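PDB 3RH9: succinate-semialdehyde dehydrogenase (NAD(P)(+)) from Marinobacter aquaeolei, which probably oxidises succinate semialdehyde to succinate, using NAD+ or NADP+ as coenzyme. Local coordinates for residues 18-23 with 189-194; 55-60 with 206-211; 383-388 with 406-411; 301-306 with 396-401. All coordinates share one frame; numbering follows the deposited sequence.

Contact 1 (18-23 with 189-194); sequences GRWKDS and TMIAFF
The indole of W20 meets I191 and F194 with the outer corner of its six-membered ring. The carbonyl O of I191 lies at the ring edge, near its plane, 3.8 Å from W20 CH2. The CB of F194 comes to the same carbon obliquely, 3.7 Å from W20 CH2. Y15, the partner in the short hairpin 14-16/19-21, packs edge-to-face with W20 and also meets the ring of F194. Next along the indole, W20 CZ2 lies 3.9 Å from F194 O.

A more distant apolar touch joins W20 CZ3 to I191 CG2, 4.2 Å apart. The CA atoms of W20 and F194 are 9.5 Å apart, so a residue as long as tryptophan suits this place. W20 CG sits beside its backbone N (chi1 -64°), and from there the benzo end extends to the helix. The indole can also answer a polar group: NE1 makes a weak hydrogen bond to D198 OD2, just beyond the helix. The I191 branch CG2 and the F194 CB supply the apolar part of the surface, beside the I191 carbonyl.

Here an N-terminal hairpin leans on helix 188-197, the crossover helix of a beta-alpha-beta unit (178-181, 188-197, 207-209) in the Rossmann-like coenzyme-binding domain of aldehyde dehydrogenases.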
# COMPACT_ATOMS: atom_id res chain seq x y z
N GLY A 18 -6.19 21.03 20.83
CA GLY A 18 -7.37 21.31 21.63
C GLY A 18 -7.79 22.76 21.50
O GLY A 18 -8.91 23.12 21.84
N ARG A 19 -6.88 23.59 20.98
CA ARG A 19 -7.09 25.02 20.93
C ARG A 19 -7.40 25.47 19.52
O ARG A 19 -6.84 24.96 18.55
CB ARG A 19 -5.84 25.76 21.39
CG ARG A 19 -5.33 25.37 22.74
CD ARG A 19 -4.18 26.28 23.16
NE ARG A 19 -3.80 25.96 24.53
CZ ARG A 19 -3.12 24.87 24.87
NH1 ARG A 19 -2.72 24.01 23.93
NH2 ARG A 19 -2.83 24.63 26.15
N TRP A 20 -8.29 26.46 19.43
CA TRP A 20 -8.46 27.20 18.20
C TRP A 20 -7.36 28.26 18.13
O TRP A 20 -7.41 29.25 18.85
CB TRP A 20 -9.82 27.89 18.19
CG TRP A 20 -10.98 26.96 18.19
CD1 TRP A 20 -11.71 26.56 19.27
CD2 TRP A 20 -11.56 26.31 17.05
NE1 TRP A 20 -12.71 25.71 18.87
CE2 TRP A 20 -12.64 25.54 17.52
CE3 TRP A 20 -11.28 26.31 15.68
CZ2 TRP A 20 -13.45 24.77 16.67
CZ3 TRP A 20 -12.07 25.55 14.84
CH2 TRP A 20 -13.14 24.79 15.34
N LYS A 21 -6.37 28.05 17.28
CA LYS A 21 -5.32 29.06 17.13
C LYS A 21 -4.67 29.07 15.74
O LYS A 21 -5.01 28.24 14.87
CB LYS A 21 -4.26 28.93 18.23
CG LYS A 21 -3.39 27.68 18.13
CD LYS A 21 -2.18 27.71 19.10
CE LYS A 21 -1.19 26.60 18.69
NZ LYS A 21 0.24 26.79 19.11
N ASP A 22 -3.75 30.01 15.55
CA ASP A 22 -3.02 30.12 14.30
C ASP A 22 -1.97 31.22 14.42
O ASP A 22 -2.03 32.02 15.34
CB ASP A 22 -3.97 30.39 13.13
CG ASP A 22 -4.45 31.82 13.06
OD1 ASP A 22 -5.63 32.06 13.37
OD2 ASP A 22 -3.66 32.72 12.70
N SER A 23 -1.01 31.26 13.51
CA SER A 23 0.04 32.27 13.53
C SER A 23 0.03 33.05 12.24
O SER A 23 1.06 33.58 11.82
CB SER A 23 1.39 31.61 13.68
OG SER A 23 1.31 30.62 14.67
N THR A 189 -16.69 23.85 5.89
CA THR A 189 -17.39 22.66 6.32
C THR A 189 -16.47 22.01 7.33
O THR A 189 -16.92 21.46 8.33
CB THR A 189 -17.70 21.73 5.14
OG1 THR A 189 -18.68 22.35 4.31
CG2 THR A 189 -18.29 20.42 5.62
N MSE A 190 -15.17 22.11 7.06
CA MSE A 190 -14.18 21.50 7.93
C MSE A 190 -14.19 22.21 9.28
O MSE A 190 -14.18 21.56 10.34
CB MSE A 190 -12.79 21.56 7.30
CG MSE A 190 -11.82 20.58 7.94
SE MSE A 190 -12.53 18.76 7.78
CE MSE A 190 -11.83 18.00 9.41
N ILE A 191 -14.21 23.53 9.24
CA ILE A 191 -14.25 24.28 10.48
C ILE A 191 -15.49 23.89 11.29
O ILE A 191 -15.39 23.65 12.50
CB ILE A 191 -14.17 25.79 10.22
CG1 ILE A 191 -12.80 26.13 9.63
CG2 ILE A 191 -14.35 26.55 11.51
CD1 ILE A 191 -12.64 27.56 9.26
N ALA A 192 -16.63 23.78 10.62
CA ALA A 192 -17.88 23.40 11.28
C ALA A 192 -17.78 22.04 11.94
O ALA A 192 -18.19 21.86 13.09
CB ALA A 192 -19.03 23.42 10.28
N PHE A 193 -17.23 21.08 11.21
CA PHE A 193 -16.93 19.76 11.74
C PHE A 193 -16.06 19.82 13.01
O PHE A 193 -16.37 19.18 14.02
CB PHE A 193 -16.26 18.91 10.65
CG PHE A 193 -16.13 17.47 11.01
CD1 PHE A 193 -17.13 16.84 11.72
CD2 PHE A 193 -15.02 16.75 10.63
CE1 PHE A 193 -17.02 15.49 12.05
CE2 PHE A 193 -14.89 15.41 10.95
CZ PHE A 193 -15.89 14.77 11.66
N PHE A 194 -14.98 20.60 12.96
CA PHE A 194 -14.12 20.72 14.12
C PHE A 194 -14.84 21.39 15.26
O PHE A 194 -14.66 21.02 16.42
CB PHE A 194 -12.80 21.42 13.80
CG PHE A 194 -11.71 20.48 13.44
CD1 PHE A 194 -10.80 20.06 14.39
CD2 PHE A 194 -11.61 19.96 12.17
CE1 PHE A 194 -9.79 19.18 14.07
CE2 PHE A 194 -10.60 19.07 11.85
CZ PHE A 194 -9.69 18.68 12.80

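Contact 2 (55-60 with 206-211); sequences VEAGQS and MVNLVM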
# COMPACT_ATOMS: atom_id res chain seq x y z
N VAL A 55 1.49 18.72 14.20
CA VAL A 55 2.12 17.41 14.27
C VAL A 55 2.61 17.12 15.69
O VAL A 55 2.39 16.04 16.22
CB VAL A 55 3.27 17.26 13.27
CG1 VAL A 55 3.89 15.89 13.38
CG2 VAL A 55 2.77 17.49 11.86
N GLU A 56 3.28 18.09 16.31
CA GLU A 56 3.76 17.90 17.67
C GLU A 56 2.61 17.55 18.60
O GLU A 56 2.76 16.71 19.50
CB GLU A 56 4.51 19.13 18.18
CG GLU A 56 5.72 19.50 17.36
CD GLU A 56 6.22 20.93 17.63
OE1 GLU A 56 5.44 21.76 18.20
OE2 GLU A 56 7.39 21.23 17.28
N ALA A 57 1.46 18.18 18.38
CA ALA A 57 0.28 17.92 19.20
C ALA A 57 -0.15 16.49 19.01
O ALA A 57 -0.38 15.75 19.98
CB ALA A 57 -0.84 18.85 18.83
N GLY A 58 -0.27 16.10 17.74
CA GLY A 58 -0.69 14.77 17.40
C GLY A 58 0.24 13.74 17.98
O GLY A 58 -0.19 12.71 18.48
N GLN A 59 1.53 14.03 17.91
CA GLN A 59 2.56 13.08 18.35
C GLN A 59 2.40 12.89 19.84
O GLN A 59 2.68 11.84 20.39
CB GLN A 59 3.97 13.60 18.02
CG GLN A 59 5.09 12.65 18.38
CD GLN A 59 4.97 11.28 17.70
OE1 GLN A 59 5.32 10.26 18.29
NE2 GLN A 59 4.49 11.26 16.46
N SER A 60 1.90 13.94 20.48
CA SER A 60 1.80 13.98 21.92
C SER A 60 0.54 13.23 22.36
O SER A 60 0.41 12.84 23.51
CB SER A 60 1.80 15.45 22.37
OG SER A 60 1.29 15.60 23.67
N MSE A 206 -5.81 14.62 19.27
CA MSE A 206 -6.29 13.53 18.42
C MSE A 206 -6.70 14.01 17.03
O MSE A 206 -6.51 13.30 16.04
CB MSE A 206 -7.45 12.79 19.06
CG MSE A 206 -7.03 11.77 20.07
SE MSE A 206 -5.97 10.25 19.34
CE MSE A 206 -7.07 9.82 17.78
N VAL A 207 -7.27 15.21 16.97
CA VAL A 207 -7.60 15.82 15.70
C VAL A 207 -7.02 17.22 15.67
O VAL A 207 -6.95 17.89 16.69
CB VAL A 207 -9.10 15.88 15.47
CG1 VAL A 207 -9.70 14.50 15.60
CG2 VAL A 207 -9.73 16.80 16.48
N ASN A 208 -6.56 17.64 14.49
CA ASN A 208 -5.93 18.94 14.29
C ASN A 208 -6.24 19.45 12.88
O ASN A 208 -6.24 18.67 11.93
CB ASN A 208 -4.42 18.86 14.48
CG ASN A 208 -4.03 18.19 15.77
OD1 ASN A 208 -3.89 16.97 15.83
ND2 ASN A 208 -3.84 18.98 16.81
N LEU A 209 -6.49 20.75 12.78
CA LEU A 209 -6.89 21.37 11.53
C LEU A 209 -5.88 22.41 11.07
O LEU A 209 -5.54 23.33 11.80
CB LEU A 209 -8.29 21.98 11.68
CG LEU A 209 -8.88 22.79 10.51
CD1 LEU A 209 -8.73 22.05 9.18
CD2 LEU A 209 -10.35 23.16 10.80
N VAL A 210 -5.37 22.25 9.86
CA VAL A 210 -4.49 23.24 9.27
C VAL A 210 -5.07 23.69 7.92
O VAL A 210 -5.70 22.90 7.23
CB VAL A 210 -3.10 22.67 9.08
CG1 VAL A 210 -2.46 22.44 10.44
CG2 VAL A 210 -3.18 21.38 8.32
N MSE A 211 -4.89 24.96 7.59
CA MSE A 211 -5.41 25.51 6.34
C MSE A 211 -4.49 26.55 5.79
O MSE A 211 -3.75 27.18 6.53
CB MSE A 211 -6.75 26.15 6.57
CG MSE A 211 -7.49 25.50 7.68
SE MSE A 211 -9.28 26.17 7.89
CE MSE A 211 -10.21 24.61 7.21
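G58, in the middle of a helical run, brings its backbone close to the start of an extended one: its CA is 5.8 Å from the CA of M206, and strand 207-209 then carries the chain past the helix. Glycine suits this point because, with no side chain on G58, the helix backbone can come close to M206 and to the N208 amide. A helical bond, Q59 N to V55 O at 2.8 Å, continues through this turn.

A57 and N208 carry the side-chain part. Both CB atoms point toward the opposite segment, and a methyl group rests against the asparagine amide. N208 CG lies beside its own backbone N (chi1 -51°), which sets the amide over the helix turn at A57 and G58. Alanine is small enough to let that flat group in. No hydrogen bond crosses between the segments; the contact is van der Waals packing.

Strand 207-209 is one of the two edge strands, within this chain, of a six-stranded sheet, and N208 bonds through its backbone to I180. V207, L209 and M211 turn to helix 188-197. Helix 48-61 lies over the other face, where V55 touches V179. Helices on both faces of a largely parallel sheet give the alpha/beta/alpha layering of a Rossmann-like domain.

Contact 3 (383-388 with 406-411); sequences CCYQEE and IDAGND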
# COMPACT_ATOMS: atom_id res chain seq x y z
N CYS A 383 -11.98 14.70 -26.31
CA CYS A 383 -11.44 15.07 -25.01
C CYS A 383 -12.20 14.48 -23.84
O CYS A 383 -11.59 13.96 -22.90
CB CYS A 383 -11.45 16.58 -24.87
SG CYS A 383 -10.30 17.29 -25.97
N CYS A 384 -13.52 14.60 -23.88
CA CYS A 384 -14.35 14.20 -22.76
C CYS A 384 -14.27 12.69 -22.59
O CYS A 384 -14.63 12.16 -21.54
CB CYS A 384 -15.80 14.67 -22.96
SG CYS A 384 -16.68 13.90 -24.35
N TYR A 385 -13.79 12.01 -23.62
CA TYR A 385 -13.60 10.57 -23.57
C TYR A 385 -12.24 10.28 -22.99
O TYR A 385 -12.04 9.28 -22.32
CB TYR A 385 -13.69 10.00 -24.98
CG TYR A 385 -13.62 8.49 -25.08
CD1 TYR A 385 -12.41 7.82 -24.98
CD2 TYR A 385 -14.77 7.74 -25.29
CE1 TYR A 385 -12.34 6.44 -25.09
CE2 TYR A 385 -14.72 6.36 -25.40
CZ TYR A 385 -13.50 5.71 -25.30
OH TYR A 385 -13.45 4.32 -25.41
N GLN A 386 -11.28 11.16 -23.26
CA GLN A 386 -9.92 10.94 -22.82
C GLN A 386 -9.68 11.48 -21.40
O GLN A 386 -8.87 10.95 -20.65
CB GLN A 386 -8.96 11.60 -23.80
CG GLN A 386 -8.96 10.98 -25.17
CD GLN A 386 -8.47 11.94 -26.23
OE1 GLN A 386 -8.34 11.58 -27.41
NE2 GLN A 386 -8.20 13.19 -25.83
N GLU A 387 -10.41 12.53 -21.05
CA GLU A 387 -10.24 13.21 -19.77
C GLU A 387 -11.50 13.04 -18.95
O GLU A 387 -12.56 12.79 -19.48
CB GLU A 387 -10.01 14.70 -20.00
CG GLU A 387 -9.12 15.03 -21.18
CD GLU A 387 -8.95 16.54 -21.38
OE1 GLU A 387 -9.24 17.30 -20.43
OE2 GLU A 387 -8.54 16.96 -22.48
N GLU A 388 -11.39 13.20 -17.64
CA GLU A 388 -12.60 13.24 -16.84
C GLU A 388 -13.13 14.67 -16.81
O GLU A 388 -12.36 15.63 -16.68
CB GLU A 388 -12.43 12.60 -15.45
CG GLU A 388 -11.85 13.45 -14.37
CD GLU A 388 -11.88 12.72 -13.01
OE1 GLU A 388 -12.84 11.95 -12.75
OE2 GLU A 388 -10.93 12.91 -12.22
N ILE A 406 -15.78 -3.90 -23.01
CA ILE A 406 -14.89 -4.10 -21.86
C ILE A 406 -13.51 -3.52 -22.16
O ILE A 406 -12.94 -2.82 -21.33
CB ILE A 406 -14.77 -5.58 -21.47
CG1 ILE A 406 -16.00 -6.03 -20.69
CG2 ILE A 406 -13.50 -5.79 -20.64
CD1 ILE A 406 -16.10 -7.53 -20.54
N ASP A 407 -12.97 -3.78 -23.35
CA ASP A 407 -11.70 -3.16 -23.70
C ASP A 407 -11.88 -1.64 -23.73
O ASP A 407 -10.99 -0.90 -23.34
CB ASP A 407 -11.16 -3.68 -25.03
CG ASP A 407 -10.64 -5.11 -24.93
OD1 ASP A 407 -10.44 -5.61 -23.80
OD2 ASP A 407 -10.43 -5.76 -25.98
N ALA A 408 -13.05 -1.20 -24.17
CA ALA A 408 -13.30 0.22 -24.31
C ALA A 408 -13.31 0.86 -22.93
O ALA A 408 -12.75 1.93 -22.74
CB ALA A 408 -14.60 0.45 -25.02
N GLY A 409 -13.94 0.19 -21.97
CA GLY A 409 -14.02 0.68 -20.61
C GLY A 409 -12.66 0.75 -19.93
O GLY A 409 -12.42 1.62 -19.08
N ASN A 410 -11.77 -0.15 -20.30
CA ASN A 410 -10.46 -0.22 -19.69
C ASN A 410 -9.48 0.71 -20.38
O ASN A 410 -8.32 0.81 -19.98
CB ASN A 410 -9.93 -1.65 -19.69
CG ASN A 410 -10.64 -2.55 -18.71
OD1 ASN A 410 -10.74 -3.76 -18.92
ND2 ASN A 410 -11.12 -1.97 -17.62
N ASP A 411 -9.95 1.38 -21.42
CA ASP A 411 -9.08 2.19 -22.27
C ASP A 411 -8.81 3.55 -21.62
O ASP A 411 -9.27 4.59 -22.09
CB ASP A 411 -9.72 2.33 -23.65
CG ASP A 411 -8.94 3.23 -24.56
OD1 ASP A 411 -7.68 3.19 -24.51
OD2 ASP A 411 -9.58 3.99 -25.32
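Y385, whose ring reaches A408 and D411, belongs to the short helix 383-386, which opens with C383. There the backbone N of C383 bonds to D347 OD2, and its compact thiol side chain packs on R343 and H344 of helix 335-350; C384 also touches H344.

Y385 then turns across to the other segment. Its CG is anti to the backbone N (chi1 -175°), an extended course that takes the ring to the end of helix 402-409. D411 OD2 lies in plane at the ring edge, 3.7 Å from Y385 CE1, with the carboxylate turned 50° from the ring. Farther along, Y385 OH stands 3.7 Å from A408 O and 4.1 Å from A408 CB; none of these approaches is a hydrogen bond. Tyrosine offers both the length to span the gap and an aromatic ring for R295, which makes a cation-pi contact with it. R295 NH2 also donates a hydrogen bond to G409 O, so one arginine ties the ring to the helix end.

Where the helix stops, E387 goes back to form a salt bridge with R343 and a hydrogen bond with H344. Helix 383-386 thus sits between helix 335-350 and the C-terminal end of helix 402-409, with strand 393-399 linking the two segments in sequence.

Contact 4 (301-306 with 396-401); sequences KVADAF and MALFRT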
# COMPACT_ATOMS: atom_id res chain seq x y z
N LYS A 301 -28.51 -0.90 -30.56
CA LYS A 301 -29.92 -1.24 -30.73
C LYS A 301 -30.82 -0.42 -29.82
O LYS A 301 -32.02 -0.33 -30.06
CB LYS A 301 -30.17 -2.74 -30.53
CG LYS A 301 -29.44 -3.62 -31.53
CD LYS A 301 -29.97 -5.05 -31.52
CE LYS A 301 -29.49 -5.85 -32.75
NZ LYS A 301 -28.10 -6.34 -32.59
N VAL A 302 -30.24 0.20 -28.80
CA VAL A 302 -31.02 0.94 -27.80
C VAL A 302 -30.54 2.38 -27.59
O VAL A 302 -31.05 3.11 -26.74
CB VAL A 302 -31.06 0.18 -26.46
CG1 VAL A 302 -31.83 -1.14 -26.61
CG2 VAL A 302 -29.63 -0.09 -25.96
N ALA A 303 -29.56 2.79 -28.40
CA ALA A 303 -28.99 4.14 -28.30
C ALA A 303 -30.03 5.26 -28.43
O ALA A 303 -30.10 6.14 -27.57
CB ALA A 303 -27.87 4.33 -29.32
N ASP A 304 -30.82 5.21 -29.50
CA ASP A 304 -31.83 6.23 -29.78
C ASP A 304 -32.88 6.34 -28.69
O ASP A 304 -33.17 7.42 -28.18
CB ASP A 304 -32.51 5.95 -31.10
CG ASP A 304 -31.70 6.41 -32.28
OD1 ASP A 304 -30.92 7.38 -32.09
OD2 ASP A 304 -31.83 5.81 -33.39
N ALA A 305 -33.46 5.19 -28.34
CA ALA A 305 -34.43 5.14 -27.27
C ALA A 305 -33.78 5.61 -25.98
O ALA A 305 -34.41 6.30 -25.17
CB ALA A 305 -34.97 3.74 -27.12
N PHE A 306 -32.51 5.27 -25.79
CA PHE A 306 -31.86 5.63 -24.54
C PHE A 306 -31.65 7.15 -24.42
O PHE A 306 -31.89 7.72 -23.35
CB PHE A 306 -30.56 4.85 -24.31
CG PHE A 306 -30.02 4.99 -22.90
CD1 PHE A 306 -30.73 4.50 -21.82
CD2 PHE A 306 -28.82 5.64 -22.67
CE1 PHE A 306 -30.25 4.64 -20.53
CE2 PHE A 306 -28.34 5.78 -21.38
CZ PHE A 306 -29.06 5.27 -20.31
N MSE A 396 -22.24 10.18 -24.94
CA MSE A 396 -22.71 8.85 -25.30
C MSE A 396 -21.91 8.24 -26.45
O MSE A 396 -21.84 8.81 -27.54
CB MSE A 396 -24.18 8.91 -25.67
CG MSE A 396 -25.08 9.45 -24.58
SE MSE A 396 -26.94 9.01 -25.03
CE MSE A 396 -27.90 10.32 -23.97
N ALA A 397 -21.31 7.08 -26.20
CA ALA A 397 -20.53 6.37 -27.20
C ALA A 397 -21.26 5.11 -27.53
O ALA A 397 -21.87 4.52 -26.66
CB ALA A 397 -19.17 6.04 -26.65
N LEU A 398 -21.21 4.66 -28.78
CA LEU A 398 -21.92 3.44 -29.13
C LEU A 398 -21.03 2.22 -29.03
O LEU A 398 -19.81 2.34 -29.02
CB LEU A 398 -22.51 3.54 -30.54
CG LEU A 398 -23.48 4.69 -30.78
CD1 LEU A 398 -24.08 4.57 -32.17
CD2 LEU A 398 -24.56 4.73 -29.71
N PHE A 399 -21.64 1.04 -28.92
CA PHE A 399 -20.91 -0.23 -29.01
C PHE A 399 -21.81 -1.41 -29.41
O PHE A 399 -23.04 -1.34 -29.30
CB PHE A 399 -20.18 -0.52 -27.70
CG PHE A 399 -21.07 -1.08 -26.62
CD1 PHE A 399 -21.83 -0.23 -25.83
CD2 PHE A 399 -21.15 -2.44 -26.40
CE1 PHE A 399 -22.64 -0.74 -24.85
CE2 PHE A 399 -21.96 -2.95 -25.42
CZ PHE A 399 -22.72 -2.11 -24.64
N ARG A 400 -21.18 -2.50 -29.85
CA ARG A 400 -21.91 -3.73 -30.16
C ARG A 400 -21.62 -4.88 -29.18
O ARG A 400 -22.50 -5.32 -28.44
CB ARG A 400 -21.62 -4.21 -31.59
CG ARG A 400 -21.56 -3.13 -32.65
CD ARG A 400 -22.88 -2.97 -33.36
NE ARG A 400 -23.32 -4.21 -34.00
CZ ARG A 400 -24.55 -4.40 -34.47
NH1 ARG A 400 -25.45 -3.44 -34.38
NH2 ARG A 400 -24.88 -5.56 -35.02
N THR A 401 -20.38 -5.37 -29.17
CA THR A 401 -20.05 -6.60 -28.45
C THR A 401 -19.62 -6.42 -27.00
O THR A 401 -19.12 -5.38 -26.60
CB THR A 401 -18.93 -7.38 -29.15
OG1 THR A 401 -17.67 -6.76 -28.86
CG2 THR A 401 -19.16 -7.41 -30.64
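A303 and L398 join the start of helix 303-316 to strand 393-399 in the alpha/beta catalytic domain of the aldehyde dehydrogenase fold, which is built on a seven-stranded mixed sheet. Strand 295-299 and helix 303-316 form a beta-alpha unit against the parallel strand 393-399.

Apolar packing comes first. The methyl of A303 points toward the strand and meets one branch of L398, CB to CD2 at 3.4 Å. With the CA atoms of the pair 7.2 Å apart, alanine suits the buried side of the first turn. Deeper in, F306 and M396, a selenomethionine, both point toward the opposing segment and bury apolar surface. F306 also packs on helix 271-283.

Backbone bonding starts the helix: F306 N donates to the carbonyl O of V302, its N-cap residue. At the end of the strand, T401 caps helix 402-409 by bonding its OG1 to E404 N.

Charge marks the exposed rim. K301 and R400 cross at about a right angle, long flexible chains that tolerate solvent. Bends at chi2 (-95°) and chi3 (-58°) fold R400 back toward the lysine. Two like charges probably cost something here, although E300 OE1 forms a salt bridge with R400 NH1; the other terminal nitrogen, R400 NH2, lies 4.1 Å from K301 NZ.

In the fold
The four contacts form two pairs on opposite sides of the chain's centre. Contacts 1 and 2, with centres about 11 Å apart, touch because helix 188-197 and strand 207-209 follow one another: M190 CG packs 3.6 Å from L209 CD1. Contacts 3 and 4, centres about 16 Å apart, come within about 5 Å at their nearest atoms without touching; strand 393-399 of contact 4 falls in sequence between the two segments of contact 3. The first pair packs around the six-stranded sheet that holds 207-209; the second is grouped round strand 393-399 of the seven-stranded sheet. About 50 Å separates the centres of contacts 1 and 4. All four lie away from E256, the predicted active-site residue, which ends strand 252-256.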